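PDB 2W40: glycerol kinase, putative from Plasmodium falciparum, which probably catalyses the ATP-dependent phosphorylation of glycerol to sn-glycerol 3-phosphate, the entry step of glycerol degradation. Local coordinates for residues Q11-T16 with G43-D48; E23-V28 with A448-G453; G96-N101 with N168-F173; L274-G279 with S401-E406. All blocks are in the same frame, centred on the assembly; numbering follows the deposited sequence.

Interaction 1. Residues Q11-T16 with G43-D48; sequences QSTQST and GWYEHD. With EDO (1,2-ethanediol), chain B; EDO (1,2-ethanediol), chain D.
The tight turn that brings Thr13 against His47 and Tyr45 is braced from inside by Gln11, whose NE2 gives two hydrogen bonds: one to Ser12 O, which lies far out of the Gln11 amide plane, and a straighter one (159°) to Thr16 OG1 at 3.0 Å. Its OE1 is held by Gln84. At Ser12 the backbone N bonds to Ser15 O, closing the turn between strands 3-11 and 15-21. In the sugar kinase/Hsp70/actin superfamily a hairpin turn at this place forms a phosphate-binding loop; consistent with this, the nearest side-chain atoms of Thr13 and Thr270, a residue seen to bind ADP in another crystal structure of this protein, are about 4 Å apart. A bound glycerol, its nearest atom also about 4 Å from the Thr13 side chain, places the contact at the active site. Thr13 CG2, anti to the backbone N, packs 4.0 Å from His47 CE1 and 4.3 Å from Tyr45 OH, while OG1 (chi1 -55°) is engaged by Trp105 NE1. Thr13 O sits 3.0 Å from His47 NE2, but at an angle too poor for a hydrogen bond. That nitrogen is bonded instead to Gln37 OE1, which also pairs with Tyr45 OH, so one amide oxygen steadies both aromatic residues facing the turn. Next, Gln14 leaves the contact: its amide is fixed by Thr270 and Ser319, across the cleft on the C-terminal domain.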
loop_
_atom_site.group_PDB
_atom_site.type_symbol
_atom_site.label_atom_id
_atom_site.label_comp_id
_atom_site.label_asym_id
_atom_site.label_seq_id
_atom_site.Cartn_x
_atom_site.Cartn_y
_atom_site.Cartn_z
ATOM N N GLN C 11 0.306 -17.465 -26.450
ATOM C CA GLN C 11 -0.913 -16.942 -25.921
ATOM C C GLN C 11 -0.677 -16.842 -24.404
ATOM O O GLN C 11 -0.813 -17.827 -23.667
ATOM C CB GLN C 11 -2.121 -17.849 -26.293
ATOM C CG GLN C 11 -3.484 -17.177 -26.191
ATOM C CD GLN C 11 -3.706 -16.527 -24.814
ATOM O OE1 GLN C 11 -3.963 -17.208 -23.829
ATOM N NE2 GLN C 11 -3.409 -15.217 -24.735
ATOM N N SER C 12 -0.200 -15.686 -23.991
ATOM C CA SER C 12 0.267 -15.462 -22.639
ATOM C C SER C 12 -0.841 -14.910 -21.759
ATOM O O SER C 12 -1.983 -14.666 -22.194
ATOM C CB SER C 12 1.537 -14.575 -22.685
ATOM O OG SER C 12 2.198 -14.586 -21.452
ATOM N N THR C 13 -0.525 -14.749 -20.472
ATOM C CA THR C 13 -1.606 -14.317 -19.508
ATOM C C THR C 13 -2.133 -12.947 -19.868
ATOM O O THR C 13 -3.346 -12.745 -19.837
ATOM C CB THR C 13 -1.080 -14.288 -18.090
ATOM O OG1 THR C 13 -0.535 -15.595 -17.790
ATOM C CG2 THR C 13 -2.200 -14.079 -17.090
ATOM N N GLN C 14 -1.252 -11.975 -20.112
ATOM C CA GLN C 14 -1.673 -10.555 -20.323
ATOM C C GLN C 14 -1.881 -10.129 -21.780
ATOM O O GLN C 14 -2.452 -9.097 -22.033
ATOM C CB GLN C 14 -0.690 -9.605 -19.616
ATOM C CG GLN C 14 -0.659 -9.810 -18.067
ATOM C CD GLN C 14 0.390 -9.052 -17.394
ATOM O OE1 GLN C 14 1.464 -9.581 -17.109
ATOM N NE2 GLN C 14 0.134 -7.794 -17.184
ATOM N N SER C 15 -1.286 -10.911 -22.708
ATOM C CA SER C 15 -1.308 -10.607 -24.117
ATOM C C SER C 15 -1.047 -11.871 -24.938
ATOM O O SER C 15 -0.665 -12.899 -24.449
ATOM C CB SER C 15 -0.290 -9.532 -24.496
ATOM O OG SER C 15 1.050 -10.046 -24.481
ATOM N N THR C 16 -1.374 -11.751 -26.213
ATOM C CA THR C 16 -1.140 -12.773 -27.208
ATOM C C THR C 16 -0.012 -12.205 -28.070
ATOM O O THR C 16 -0.126 -11.059 -28.551
ATOM C CB THR C 16 -2.418 -13.055 -28.030
ATOM O OG1 THR C 16 -3.501 -13.486 -27.156
ATOM C CG2 THR C 16 -2.142 -14.111 -29.125
ATOM N N GLY C 43 -10.560 -12.107 -5.786
ATOM C CA GLY C 43 -10.214 -13.496 -6.060
ATOM C C GLY C 43 -10.611 -13.964 -7.470
ATOM O O GLY C 43 -9.999 -14.922 -7.968
ATOM N N TRP C 44 -11.469 -13.225 -8.197
ATOM C CA TRP C 44 -11.885 -13.683 -9.517
ATOM C C TRP C 44 -10.887 -13.132 -10.527
ATOM O O TRP C 44 -10.430 -11.976 -10.423
ATOM C CB TRP C 44 -13.249 -13.120 -9.857
ATOM C CG TRP C 44 -14.350 -13.794 -9.116
ATOM C CD1 TRP C 44 -14.286 -14.361 -7.863
ATOM C CD2 TRP C 44 -15.610 -14.130 -9.648
ATOM N NE1 TRP C 44 -15.502 -14.953 -7.556
ATOM C CE2 TRP C 44 -16.316 -14.853 -8.646
ATOM C CE3 TRP C 44 -16.254 -13.889 -10.870
ATOM C CZ2 TRP C 44 -17.588 -15.326 -8.860
ATOM C CZ3 TRP C 44 -17.557 -14.333 -11.044
ATOM C CH2 TRP C 44 -18.190 -15.079 -10.047
ATOM N N TYR C 45 -10.565 -13.959 -11.529
ATOM C CA TYR C 45 -9.644 -13.592 -12.593
ATOM C C TYR C 45 -10.072 -14.391 -13.820
ATOM O O TYR C 45 -9.959 -15.623 -13.868
ATOM C CB TYR C 45 -8.208 -13.895 -12.214
ATOM C CG TYR C 45 -7.151 -13.043 -12.872
ATOM C CD1 TYR C 45 -6.177 -12.331 -12.161
ATOM C CD2 TYR C 45 -7.110 -12.962 -14.260
ATOM C CE1 TYR C 45 -5.113 -11.637 -12.850
ATOM C CE2 TYR C 45 -6.116 -12.285 -14.960
ATOM C CZ TYR C 45 -5.099 -11.636 -14.236
ATOM O OH TYR C 45 -4.122 -10.956 -14.838
ATOM N N GLU C 46 -10.581 -13.636 -14.812
ATOM C CA GLU C 46 -11.078 -14.197 -16.042
ATOM C C GLU C 46 -10.514 -13.507 -17.316
ATOM O O GLU C 46 -10.072 -12.319 -17.320
ATOM C CB GLU C 46 -12.596 -14.043 -16.085
ATOM C CG GLU C 46 -13.312 -14.739 -14.953
ATOM C CD GLU C 46 -14.856 -14.633 -14.909
ATOM O OE1 GLU C 46 -15.484 -13.986 -15.747
ATOM O OE2 GLU C 46 -15.413 -15.205 -13.949
ATOM N N HIS C 47 -10.547 -14.278 -18.403
ATOM C CA HIS C 47 -10.266 -13.736 -19.753
ATOM C C HIS C 47 -11.503 -14.031 -20.636
ATOM O O HIS C 47 -12.171 -15.044 -20.495
ATOM C CB HIS C 47 -9.071 -14.426 -20.391
ATOM C CG HIS C 47 -7.740 -14.152 -19.715
ATOM N ND1 HIS C 47 -6.696 -15.062 -19.753
ATOM C CD2 HIS C 47 -7.275 -13.084 -19.014
ATOM C CE1 HIS C 47 -5.670 -14.583 -19.068
ATOM N NE2 HIS C 47 -5.987 -13.379 -18.614
ATOM N N ASP C 48 -11.720 -13.220 -21.659
ATOM C CA ASP C 48 -12.706 -13.433 -22.698
ATOM C C ASP C 48 -12.077 -14.306 -23.783
ATOM O O ASP C 48 -11.157 -13.864 -24.431
ATOM C CB ASP C 48 -13.068 -12.060 -23.325
ATOM C CG ASP C 48 -14.083 -12.156 -24.417
ATOM O OD1 ASP C 48 -14.264 -13.290 -24.947
ATOM O OD2 ASP C 48 -14.683 -11.064 -24.765
HETATM C C1 EDO B . -8.538 -11.520 -8.615
HETATM O O1 EDO B . -9.028 -10.520 -7.504
HETATM C C2 EDO B . -7.289 -12.521 -8.594
HETATM O O2 EDO B . -7.115 -13.923 -8.088
HETATM C C1 EDO D . -20.229 -14.243 -14.258
HETATM O O1 EDO D . -20.191 -15.302 -13.155
HETATM C C2 EDO D . -19.065 -13.384 -14.907
HETATM O O2 EDO D . -18.217 -13.972 -16.020
#

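Interaction 2. Residues E23-V28 with A448-G453; sequences EELNIV and AAVLAG
In the loop that joins strands 15-21 and 27-34, Leu25 is the residue of 23-28 that meets 448-453, and its two methyl groups divide the work. CD1 lies 4.1 Å from Val450 CG2, the two side chains crossing at about a right angle. The other branch, CD2, approaches Ala449 CB at 4.4 Å, across a part of the helix where the short alanine leaves the surface low. Leu25 has a left-handed backbone conformation (phi 63°), and its CG stands beside the backbone N (chi1 -63°); chi2 of 176° extends CD1 toward Val450, while CD2 branches to the side of Ala449. Val450 holds CG2 beside its own backbone N and also packs on Ile254 of helix 248-255. Ala449 rests in addition on Ile6, Ser8 and Tyr21 of the N-terminal sheet. A helix of the C-terminal domain is thus laid against the sheet and helix of the N-terminal one, an arrangement belonging to the paired domains of the actin-like ATPase fold. Trp459 covers Leu25 further and bonds through NE1 to Glu23 O. Being built from methyl groups at ordinary van der Waals distances, the interface fixes no direction as a polar bond would.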
loop_
_atom_site.group_PDB
_atom_site.type_symbol
_atom_site.label_atom_id
_atom_site.label_comp_id
_atom_site.label_asym_id
_atom_site.label_seq_id
_atom_site.Cartn_x
_atom_site.Cartn_y
_atom_site.Cartn_z
ATOM N N GLU C 23 14.729 -19.859 -40.329
ATOM C CA GLU C 23 15.222 -21.171 -39.990
ATOM C C GLU C 23 16.528 -21.210 -39.254
ATOM O O GLU C 23 16.999 -22.283 -38.889
ATOM C CB GLU C 23 15.194 -22.068 -41.223
ATOM C CG GLU C 23 13.790 -22.191 -41.814
ATOM C CD GLU C 23 13.630 -23.068 -43.018
ATOM O OE1 GLU C 23 14.520 -23.001 -43.857
ATOM O OE2 GLU C 23 12.628 -23.811 -43.125
ATOM N N GLU C 24 17.131 -20.027 -39.020
ATOM C CA GLU C 24 18.242 -19.831 -38.091
ATOM C C GLU C 24 17.808 -19.240 -36.766
ATOM O O GLU C 24 18.614 -18.906 -35.916
ATOM C CB GLU C 24 19.359 -19.000 -38.780
ATOM C CG GLU C 24 19.891 -19.688 -40.092
ATOM C CD GLU C 24 20.806 -20.951 -39.791
ATOM O OE1 GLU C 24 21.429 -21.022 -38.672
ATOM O OE2 GLU C 24 20.900 -21.882 -40.683
ATOM N N LEU C 25 16.479 -19.277 -36.555
ATOM C CA LEU C 25 15.875 -18.880 -35.288
ATOM C C LEU C 25 16.122 -17.402 -34.950
ATOM O O LEU C 25 16.039 -16.977 -33.773
ATOM C CB LEU C 25 16.287 -19.833 -34.163
ATOM C CG LEU C 25 15.829 -21.262 -34.323
ATOM C CD1 LEU C 25 16.407 -22.096 -33.184
ATOM C CD2 LEU C 25 14.228 -21.351 -34.492
ATOM N N ASN C 26 16.227 -16.609 -35.991
ATOM C CA ASN C 26 16.123 -15.141 -35.895
ATOM C C ASN C 26 14.641 -14.716 -36.035
ATOM O O ASN C 26 13.932 -15.230 -36.892
ATOM C CB ASN C 26 16.882 -14.437 -37.043
ATOM C CG ASN C 26 18.334 -14.840 -37.156
ATOM O OD1 ASN C 26 18.787 -15.377 -38.233
ATOM N ND2 ASN C 26 19.089 -14.592 -36.100
ATOM N N ILE C 27 14.189 -13.803 -35.186
ATOM C CA ILE C 27 12.909 -13.229 -35.362
ATOM C C ILE C 27 12.859 -12.281 -36.540
ATOM O O ILE C 27 13.628 -11.263 -36.579
ATOM C CB ILE C 27 12.400 -12.476 -34.034
ATOM C CG1 ILE C 27 12.414 -13.454 -32.868
ATOM C CG2 ILE C 27 11.053 -11.858 -34.279
ATOM C CD1 ILE C 27 12.088 -12.801 -31.468
ATOM N N VAL C 28 12.039 -12.593 -37.526
ATOM C CA VAL C 28 11.814 -11.698 -38.665
ATOM C C VAL C 28 10.581 -10.807 -38.566
ATOM O O VAL C 28 10.471 -9.788 -39.216
ATOM C CB VAL C 28 11.868 -12.492 -40.011
ATOM C CG1 VAL C 28 13.295 -13.231 -40.128
ATOM C CG2 VAL C 28 10.659 -13.485 -40.118
ATOM N N ALA C 448 8.657 -23.198 -28.720
ATOM C CA ALA C 448 7.566 -23.660 -29.544
ATOM C C ALA C 448 7.989 -23.725 -31.015
ATOM O O ALA C 448 7.528 -24.601 -31.755
ATOM C CB ALA C 448 6.332 -22.774 -29.390
ATOM N N ALA C 449 8.832 -22.788 -31.444
ATOM C CA ALA C 449 9.316 -22.798 -32.834
ATOM C C ALA C 449 10.227 -23.981 -32.995
ATOM O O ALA C 449 10.222 -24.615 -34.019
ATOM C CB ALA C 449 10.030 -21.478 -33.088
ATOM N N VAL C 450 11.021 -24.285 -31.958
ATOM C CA VAL C 450 11.898 -25.475 -31.980
ATOM C C VAL C 450 11.071 -26.775 -32.156
ATOM O O VAL C 450 11.398 -27.625 -33.036
ATOM C CB VAL C 450 12.911 -25.545 -30.762
ATOM C CG1 VAL C 450 13.603 -26.957 -30.652
ATOM C CG2 VAL C 450 13.915 -24.333 -30.836
ATOM N N LEU C 451 10.038 -26.927 -31.332
ATOM C CA LEU C 451 9.292 -28.143 -31.407
ATOM C C LEU C 451 8.599 -28.265 -32.788
ATOM O O LEU C 451 8.626 -29.327 -33.396
ATOM C CB LEU C 451 8.250 -28.224 -30.246
ATOM C CG LEU C 451 8.695 -28.348 -28.811
ATOM C CD1 LEU C 451 7.447 -27.974 -27.920
ATOM C CD2 LEU C 451 9.248 -29.700 -28.564
ATOM N N ALA C 452 7.972 -27.189 -33.266
ATOM C CA ALA C 452 7.234 -27.204 -34.505
ATOM C C ALA C 452 8.196 -27.567 -35.696
ATOM O O ALA C 452 7.911 -28.444 -36.539
ATOM C CB ALA C 452 6.542 -25.889 -34.714
ATOM N N GLY C 453 9.341 -26.877 -35.736
ATOM C CA GLY C 453 10.351 -27.167 -36.730
ATOM C C GLY C 453 10.900 -28.546 -36.733
ATOM O O GLY C 453 11.143 -29.148 -37.767
#

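Interaction 3. Residues G96-N101 with N168-F173; sequences GKPLYN and NTWLIF. With EDO (1,2-ethanediol), chain D.
Gly96 and Pro98 meet Trp170 and Phe173 where the loop between strands 88-92 and 102-103 passes the ends of two aromatic side chains of helix 167-176, all within the N-terminal domain of this FGGY kinase. The apolar contacts come from proline on indole and from main chain on phenyl. Pro98 CG touches Trp170 CH2 at 3.7 Å, the two side chains crossing at about a right angle. Gly96 CA, unencumbered by a side chain, comes to 3.7 Å from Phe173 CE2. Both aromatic residues have CG anti to the backbone N (chi1 176° in Trp170), and both stand edge-to-face with Trp91 of strand 88-92, which ties the helix to the strand leading into the loop. On the polar side, Gly96 O lies in the indole plane at its edge, 3.3 Å from Trp170 CH2, where the ring C-H groups are probably weakly positive. On the pyrrole part of the indole, NE1 is hydrogen-bonded to Pro49 O, which fixes the turn of the ring. Further along the loop, Tyr100 OH is shared by Glu46 and Arg109, and it also accepts a hydrogen bond from O1 of a 1,2-ethanediol, probably from the crystallisation liquor, with Tyr100 OH 2.6 Å from that O1.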
loop_
_atom_site.group_PDB
_atom_site.type_symbol
_atom_site.label_atom_id
_atom_site.label_comp_id
_atom_site.label_asym_id
_atom_site.label_seq_id
_atom_site.Cartn_x
_atom_site.Cartn_y
_atom_site.Cartn_z
ATOM N N GLY C 96 -18.650 -24.358 -30.956
ATOM C CA GLY C 96 -17.503 -23.707 -30.430
ATOM C C GLY C 96 -17.736 -22.564 -29.433
ATOM O O GLY C 96 -16.766 -21.943 -28.974
ATOM N N LYS C 97 -19.003 -22.292 -29.099
ATOM C CA LYS C 97 -19.389 -21.217 -28.182
ATOM C C LYS C 97 -18.941 -21.515 -26.746
ATOM O O LYS C 97 -19.282 -22.565 -26.214
ATOM C CB LYS C 97 -20.895 -21.105 -28.135
ATOM C CG LYS C 97 -21.355 -19.775 -27.595
ATOM C CD LYS C 97 -22.980 -19.596 -27.551
ATOM N N PRO C 98 -18.190 -20.627 -26.119
ATOM C CA PRO C 98 -17.833 -20.768 -24.711
ATOM C C PRO C 98 -19.067 -20.743 -23.847
ATOM O O PRO C 98 -19.961 -19.949 -24.096
ATOM C CB PRO C 98 -16.957 -19.535 -24.414
ATOM C CG PRO C 98 -16.450 -19.151 -25.688
ATOM C CD PRO C 98 -17.495 -19.468 -26.724
ATOM N N LEU C 99 -19.072 -21.583 -22.818
ATOM C CA LEU C 99 -20.200 -21.611 -21.910
ATOM C C LEU C 99 -19.966 -20.654 -20.746
ATOM O O LEU C 99 -20.878 -20.444 -19.944
ATOM C CB LEU C 99 -20.457 -23.059 -21.485
ATOM C CG LEU C 99 -20.847 -24.038 -22.595
ATOM C CD1 LEU C 99 -20.817 -25.381 -21.991
ATOM C CD2 LEU C 99 -22.239 -23.821 -23.069
ATOM N N TYR C 100 -18.721 -20.173 -20.590
ATOM C CA TYR C 100 -18.328 -19.242 -19.591
ATOM C C TYR C 100 -17.011 -18.645 -20.018
ATOM O O TYR C 100 -16.370 -19.194 -20.863
ATOM C CB TYR C 100 -18.187 -19.967 -18.249
ATOM C CG TYR C 100 -18.071 -18.983 -17.058
ATOM C CD1 TYR C 100 -19.199 -18.445 -16.502
ATOM C CD2 TYR C 100 -16.829 -18.638 -16.468
ATOM C CE1 TYR C 100 -19.090 -17.493 -15.439
ATOM C CE2 TYR C 100 -16.716 -17.794 -15.420
ATOM C CZ TYR C 100 -17.844 -17.210 -14.871
ATOM O OH TYR C 100 -17.832 -16.298 -13.820
ATOM N N ASN C 101 -16.611 -17.520 -19.422
ATOM C CA ASN C 101 -15.252 -16.983 -19.647
ATOM C C ASN C 101 -14.181 -18.011 -19.324
ATOM O O ASN C 101 -14.390 -18.942 -18.569
ATOM C CB ASN C 101 -14.988 -15.743 -18.824
ATOM C CG ASN C 101 -15.540 -14.422 -19.433
ATOM O OD1 ASN C 101 -15.739 -13.413 -18.676
ATOM N ND2 ASN C 101 -15.858 -14.407 -20.668
ATOM N N ASN C 168 -4.272 -23.954 -25.001
ATOM C CA ASN C 168 -3.765 -24.631 -26.169
ATOM C C ASN C 168 -4.813 -25.366 -26.949
ATOM O O ASN C 168 -4.903 -25.237 -28.173
ATOM C CB ASN C 168 -2.669 -25.617 -25.846
ATOM C CG ASN C 168 -3.073 -26.683 -24.872
ATOM O OD1 ASN C 168 -3.679 -26.368 -23.821
ATOM N ND2 ASN C 168 -2.647 -27.923 -25.124
ATOM N N THR C 169 -5.667 -26.120 -26.204
ATOM C CA THR C 169 -6.802 -26.830 -26.772
ATOM C C THR C 169 -7.784 -25.884 -27.480
ATOM O O THR C 169 -8.305 -26.178 -28.598
ATOM C CB THR C 169 -7.476 -27.678 -25.702
ATOM O OG1 THR C 169 -6.497 -28.506 -25.099
ATOM C CG2 THR C 169 -8.616 -28.573 -26.336
ATOM N N TRP C 170 -8.035 -24.736 -26.841
ATOM C CA TRP C 170 -8.932 -23.724 -27.362
ATOM C C TRP C 170 -8.363 -23.190 -28.753
ATOM O O TRP C 170 -9.099 -23.073 -29.754
ATOM C CB TRP C 170 -9.094 -22.630 -26.328
ATOM C CG TRP C 170 -9.906 -21.438 -26.715
ATOM C CD1 TRP C 170 -9.459 -20.138 -26.794
ATOM C CD2 TRP C 170 -11.299 -21.407 -27.123
ATOM N NE1 TRP C 170 -10.500 -19.293 -27.182
ATOM C CE2 TRP C 170 -11.621 -20.036 -27.425
ATOM C CE3 TRP C 170 -12.273 -22.402 -27.289
ATOM C CZ2 TRP C 170 -12.907 -19.625 -27.811
ATOM C CZ3 TRP C 170 -13.538 -22.016 -27.675
ATOM C CH2 TRP C 170 -13.866 -20.632 -27.936
ATOM N N LEU C 171 -7.113 -22.820 -28.761
ATOM C CA LEU C 171 -6.512 -22.282 -29.972
ATOM C C LEU C 171 -6.546 -23.299 -31.102
ATOM O O LEU C 171 -6.884 -22.987 -32.226
ATOM C CB LEU C 171 -5.087 -21.801 -29.654
ATOM C CG LEU C 171 -4.862 -20.400 -29.183
ATOM C CD1 LEU C 171 -5.890 -19.850 -28.208
ATOM C CD2 LEU C 171 -3.395 -20.097 -28.828
ATOM N N ILE C 172 -6.171 -24.538 -30.828
ATOM C CA ILE C 172 -6.100 -25.566 -31.863
ATOM C C ILE C 172 -7.520 -25.883 -32.369
ATOM O O ILE C 172 -7.758 -25.953 -33.589
ATOM C CB ILE C 172 -5.392 -26.870 -31.296
ATOM C CG1 ILE C 172 -3.862 -26.604 -30.979
ATOM C CG2 ILE C 172 -5.670 -28.063 -32.247
ATOM C CD1 ILE C 172 -3.243 -27.810 -30.176
ATOM N N PHE C 173 -8.484 -25.945 -31.455
ATOM C CA PHE C 173 -9.881 -26.196 -31.830
ATOM C C PHE C 173 -10.368 -25.130 -32.792
ATOM O O PHE C 173 -10.973 -25.459 -33.830
ATOM C CB PHE C 173 -10.707 -26.220 -30.564
ATOM C CG PHE C 173 -12.149 -26.414 -30.776
ATOM C CD1 PHE C 173 -12.665 -27.707 -30.728
ATOM C CD2 PHE C 173 -12.955 -25.321 -31.139
ATOM C CE1 PHE C 173 -14.033 -27.901 -30.975
ATOM C CE2 PHE C 173 -14.377 -25.524 -31.317
ATOM C CZ PHE C 173 -14.875 -26.800 -31.225
HETATM C C1 EDO D . -20.229 -14.243 -14.258
HETATM O O1 EDO D . -20.191 -15.302 -13.155
HETATM C C2 EDO D . -19.065 -13.384 -14.907
HETATM O O2 EDO D . -18.217 -13.972 -16.020
#

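Interaction 4. Residues L274-G279 with S401-E406; sequences LLINTG and SDMGIE
Asn277 OD1 accepts a hydrogen bond of 2.8 Å from Gly279 N, closing an Asx turn round Thr278, which together with Ile276 receives the side chain of Met403. The donor lies in the carbonyl plane of the Asn277 amide, and the N-H...O angle is 150°. With ND2 bonded to both Ile258 O and Tyr295 OH, the amide is gripped at each end and cannot readily rotate. Opposite in character is the face that meets the helix. Ile276, whose CG1 is anti to the backbone N (chi1 -173°), reaches Met403 tip to tip, with CD1 3.9 Å from CG and 4.0 Å from CE of the methionine. Thr278 CG2 lies 4.0 Å from Met403 SD, the two side chains crossing at about a right angle, while its hydroxyl OG1 is occupied by Lys281 O. The bends of Met403 at chi2 and chi3 put CE near both Ile276 CD1 and Thr278 CG2. Immediately after it, Gly404 takes a positive phi and forms a Schellman motif, turning the chain out of the helix. Just before Met403, Asp402 pins this helix end through Ser285 OG and Thr286 N. Strand 272-279 runs between antiparallel neighbours 264-268 and 304-311 in the C-terminal sheet, and helix 377-403 lies over it, with Leu274 packed on Leu392, Val396 and Leu399.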
loop_
_atom_site.group_PDB
_atom_site.type_symbol
_atom_site.label_atom_id
_atom_site.label_comp_id
_atom_site.label_asym_id
_atom_site.label_seq_id
_atom_site.Cartn_x
_atom_site.Cartn_y
_atom_site.Cartn_z
ATOM N N LEU C 274 10.284 -21.351 -11.859
ATOM C CA LEU C 274 11.572 -22.048 -11.871
ATOM C C LEU C 274 11.265 -23.514 -12.124
ATOM O O LEU C 274 10.504 -24.129 -11.357
ATOM C CB LEU C 274 12.278 -21.843 -10.544
ATOM C CG LEU C 274 13.803 -22.241 -10.538
ATOM C CD1 LEU C 274 14.532 -21.578 -9.403
ATOM C CD2 LEU C 274 13.856 -23.714 -10.386
ATOM N N LEU C 275 11.891 -24.091 -13.169
ATOM C CA LEU C 275 11.828 -25.506 -13.382
ATOM C C LEU C 275 13.218 -26.111 -13.396
ATOM O O LEU C 275 14.155 -25.562 -14.031
ATOM C CB LEU C 275 11.118 -25.872 -14.673
ATOM C CG LEU C 275 9.569 -25.701 -14.640
ATOM C CD1 LEU C 275 9.132 -24.246 -14.875
ATOM C CD2 LEU C 275 8.892 -26.637 -15.684
ATOM N N ILE C 276 13.328 -27.249 -12.747
ATOM C CA ILE C 276 14.559 -28.059 -12.855
ATOM C C ILE C 276 14.264 -29.377 -13.523
ATOM O O ILE C 276 13.342 -30.070 -13.108
ATOM C CB ILE C 276 15.236 -28.261 -11.446
ATOM C CG1 ILE C 276 16.617 -28.964 -11.617
ATOM C CG2 ILE C 276 14.306 -28.933 -10.411
ATOM C CD1 ILE C 276 17.607 -28.812 -10.391
ATOM N N ASN C 277 15.105 -29.788 -14.484
ATOM C CA ASN C 277 14.966 -31.034 -15.159
ATOM C C ASN C 277 15.449 -32.186 -14.267
ATOM O O ASN C 277 16.549 -32.165 -13.779
ATOM C CB ASN C 277 15.734 -30.921 -16.480
ATOM C CG ASN C 277 15.542 -32.084 -17.457
ATOM O OD1 ASN C 277 15.524 -33.245 -17.078
ATOM N ND2 ASN C 277 15.549 -31.741 -18.757
ATOM N N THR C 278 14.577 -33.158 -14.020
ATOM C CA THR C 278 14.891 -34.301 -13.149
ATOM C C THR C 278 15.142 -35.555 -13.994
ATOM O O THR C 278 15.166 -36.682 -13.477
ATOM C CB THR C 278 13.802 -34.537 -12.048
ATOM O OG1 THR C 278 12.592 -34.924 -12.693
ATOM C CG2 THR C 278 13.548 -33.313 -11.111
ATOM N N GLY C 279 15.367 -35.354 -15.295
ATOM C CA GLY C 279 15.599 -36.493 -16.213
ATOM C C GLY C 279 14.357 -37.382 -16.308
ATOM O O GLY C 279 13.225 -36.907 -16.194
ATOM N N SER C 401 16.897 -28.764 -1.276
ATOM C CA SER C 401 16.501 -29.862 -0.398
ATOM C C SER C 401 15.987 -31.069 -1.132
ATOM O O SER C 401 16.438 -32.221 -0.913
ATOM C CB SER C 401 15.443 -29.385 0.591
ATOM O OG SER C 401 15.029 -30.431 1.467
ATOM N N ASP C 402 15.009 -30.849 -1.992
ATOM C CA ASP C 402 14.456 -31.929 -2.790
ATOM C C ASP C 402 15.494 -32.631 -3.686
ATOM O O ASP C 402 15.386 -33.868 -3.895
ATOM C CB ASP C 402 13.354 -31.416 -3.680
ATOM C CG ASP C 402 12.033 -31.194 -2.958
ATOM O OD1 ASP C 402 11.768 -31.904 -1.931
ATOM O OD2 ASP C 402 11.267 -30.382 -3.507
ATOM N N MET C 403 16.491 -31.872 -4.194
ATOM C CA MET C 403 17.483 -32.427 -5.121
ATOM C C MET C 403 18.682 -33.020 -4.394
ATOM O O MET C 403 19.522 -33.660 -5.046
ATOM C CB MET C 403 17.914 -31.476 -6.205
ATOM C CG MET C 403 16.829 -31.031 -7.232
ATOM S SD MET C 403 15.987 -32.363 -8.122
ATOM C CE MET C 403 17.279 -32.689 -9.369
ATOM N N GLY C 404 18.743 -32.872 -3.072
ATOM C CA GLY C 404 19.908 -33.389 -2.317
ATOM C C GLY C 404 21.254 -32.738 -2.711
ATOM O O GLY C 404 22.328 -33.404 -2.584
ATOM N N ILE C 405 21.219 -31.464 -3.096
ATOM C CA ILE C 405 22.404 -30.636 -3.416
ATOM C C ILE C 405 22.562 -29.453 -2.414
ATOM O O ILE C 405 21.646 -29.088 -1.667
ATOM C CB ILE C 405 22.377 -30.144 -4.862
ATOM C CG1 ILE C 405 21.065 -29.378 -5.152
ATOM C CG2 ILE C 405 22.530 -31.316 -5.836
ATOM C CD1 ILE C 405 21.004 -28.494 -6.447
ATOM N N GLU C 406 23.761 -28.873 -2.356
ATOM C CA GLU C 406 24.015 -27.707 -1.510
ATOM C C GLU C 406 23.779 -26.424 -2.286
ATOM O O GLU C 406 23.348 -25.417 -1.710
ATOM C CB GLU C 406 25.469 -27.757 -1.017
ATOM C CG GLU C 406 25.578 -27.497 0.458
ATOM C CD GLU C 406 25.663 -28.773 1.284
ATOM O OE1 GLU C 406 24.588 -29.365 1.619
ATOM O OE2 GLU C 406 26.819 -29.152 1.657
#

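Overall arrangement
From the N terminus, interaction 1 closes the first and shortest loop, joining the turn after strand 3-11 to strand 46-47. Interaction 2 opens inside that loop, at 23-28, and closes only at 448-453, so the two cross along the chain; it links the N-terminal sheet to a helix of the C-terminal domain. Interactions 3 and 4 follow in series, both nested within the span of interaction 2. Interaction 3 stays in the N-terminal domain and touches interaction 1 through Glu46 and Tyr100. Interaction 4 lies wholly in the C-terminal domain, on the opposite side of the chain's centre from interactions 1 and 3, its centre about 35 Å from that of interaction 3.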